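Local coordinates for protein naphthalene dioxygenase large subunit (Rhodococcus sp., PDB 2B1X) that forms the large subunit of a Rieske-type ring-hydroxylating dioxygenase, carrying a Rieske [2Fe-2S] cluster and a mononuclear iron site, at residues D213-H216 with T217-T220. Sequence-based numbering, arbitrary orientation.
Sequences DAYH and TMMT. With FE (Fe (III) ion), chain G.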
loop_
_atom_site.group_PDB
_atom_site.type_symbol
_atom_site.label_atom_id
_atom_site.label_comp_id
_atom_site.label_asym_id
_atom_site.label_seq_id
_atom_site.Cartn_x
_atom_site.Cartn_y
_atom_site.Cartn_z
ATOM N N ASP A 213 -23.126 3.637 -24.278
ATOM C CA ASP A 213 -23.795 2.484 -23.638
ATOM C C ASP A 213 -25.054 2.818 -22.836
ATOM O O ASP A 213 -24.966 3.265 -21.683
ATOM C CB ASP A 213 -22.764 1.750 -22.748
ATOM C CG ASP A 213 -23.201 0.325 -22.379
ATOM O OD1 ASP A 213 -24.386 0.051 -22.116
ATOM O OD2 ASP A 213 -22.393 -0.590 -22.319
ATOM N N ALA A 214 -26.214 2.624 -23.456
ATOM C CA ALA A 214 -27.483 2.643 -22.768
ATOM C C ALA A 214 -27.885 1.224 -22.363
ATOM O O ALA A 214 -28.577 1.033 -21.361
ATOM C CB ALA A 214 -28.538 3.243 -23.676
ATOM N N TYR A 215 -27.451 0.254 -23.173
ATOM C CA TYR A 215 -27.711 -1.200 -22.998
ATOM C C TYR A 215 -27.590 -1.685 -21.556
ATOM O O TYR A 215 -28.450 -2.457 -21.111
ATOM C CB TYR A 215 -26.732 -2.000 -23.873
ATOM C CG TYR A 215 -26.946 -3.511 -23.970
ATOM C CD1 TYR A 215 -28.234 -4.094 -23.950
ATOM C CD2 TYR A 215 -25.845 -4.356 -24.088
ATOM C CE1 TYR A 215 -28.387 -5.498 -24.052
ATOM C CE2 TYR A 215 -25.996 -5.731 -24.177
ATOM C CZ TYR A 215 -27.240 -6.295 -24.178
ATOM O OH TYR A 215 -27.325 -7.671 -24.280
ATOM N N HIS A 216 -26.571 -1.198 -20.831
ATOM C CA HIS A 216 -26.287 -1.604 -19.426
ATOM C C HIS A 216 -27.356 -1.231 -18.404
ATOM O O HIS A 216 -27.462 -1.840 -17.352
ATOM C CB HIS A 216 -24.888 -1.122 -18.952
ATOM C CG HIS A 216 -24.848 0.300 -18.471
ATOM N ND1 HIS A 216 -24.975 1.381 -19.325
ATOM C CD2 HIS A 216 -24.727 0.822 -17.223
ATOM C CE1 HIS A 216 -24.914 2.501 -18.620
ATOM N NE2 HIS A 216 -24.758 2.193 -17.345
ATOM N N THR A 217 -28.147 -0.231 -18.722
ATOM C CA THR A 217 -29.213 0.220 -17.819
ATOM C C THR A 217 -30.055 -0.943 -17.301
ATOM O O THR A 217 -30.198 -1.071 -16.099
ATOM C CB THR A 217 -30.113 1.225 -18.521
ATOM O OG1 THR A 217 -29.359 2.384 -18.864
ATOM C CG2 THR A 217 -31.187 1.765 -17.555
ATOM N N MET A 218 -30.533 -1.832 -18.192
ATOM C CA MET A 218 -31.496 -2.887 -17.777
ATOM C C MET A 218 -30.951 -3.841 -16.684
ATOM O O MET A 218 -31.692 -4.239 -15.790
ATOM C CB MET A 218 -32.034 -3.686 -18.968
ATOM C CG MET A 218 -32.628 -2.857 -20.130
ATOM S SD MET A 218 -33.157 -4.021 -21.513
ATOM C CE MET A 218 -31.584 -4.168 -22.414
ATOM N N MET A 219 -29.670 -4.223 -16.782
ATOM C CA MET A 219 -29.070 -5.090 -15.768
ATOM C C MET A 219 -28.301 -4.341 -14.663
ATOM O O MET A 219 -28.586 -4.529 -13.470
ATOM C CB MET A 219 -28.207 -6.161 -16.389
ATOM C CG MET A 219 -27.716 -7.207 -15.356
ATOM S SD MET A 219 -29.053 -8.386 -14.935
ATOM C CE MET A 219 -29.863 -7.604 -13.721
ATOM N N THR A 220 -27.347 -3.484 -15.047
ATOM C CA THR A 220 -26.568 -2.752 -14.033
ATOM C C THR A 220 -27.472 -1.951 -13.099
ATOM O O THR A 220 -27.242 -1.864 -11.874
ATOM C CB THR A 220 -25.544 -1.782 -14.690
ATOM O OG1 THR A 220 -24.577 -2.542 -15.438
ATOM C CG2 THR A 220 -24.689 -1.091 -13.605
HETATM FE FE FE G . -24.627 3.296 -15.564
HETATM O O HOH W 1 -28.895 -4.776 -19.588
HETATM O O HOH W 2 -25.967 4.862 -16.372
HETATM O O HOH W 3 -23.060 4.686 -16.462
#
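The backbone carbonyl of Ala214 takes two bonds from Thr217 as the chain turns into helix 217-220. Thr217 N closes the type I beta turn onto Ala214 O at 3.0 Å, tilted above the carbonyl plane, while Thr217 OG1 reaches the same Ala214 O at 2.9 Å, lying in that plane on a lone pair. OG1 can do this because chi1 of -63° keeps it beside its own backbone N. The tight part is around His216. Its ring puts CD2 edge-on against CB of Thr220, 3.7 Å away, while His216 O receives Thr220 N at 2.8 Å. At the ND1 edge, Asp213 OD1 is gripped twice, by His216 N in an Asx motif and by His216 ND1 at 3.1 Å from above the carboxylate plane; the ND1 bond at one end of the ring and the iron(III) ion, 2.1 Å from His216 NE2, at the other help hold its rotation. Asp213 OD2 hydrogen-bonds His111 NE2 and Thr220 OG1 hydrogen-bonds Tyr110 O, both of the second subunit. The looser side is at partly exposed Met218, where a single methyl, CE, sits at the edge of the Tyr215 ring, 3.7 Å from CD1, beside a water on Tyr215 O. Two waters, His221 and Asp372 also bind the iron: this is the two-histidine, one-carboxylate site of the Rieske dioxygenase catalytic domain, facing a neighbour's Rieske cluster pocket across the subunit boundary.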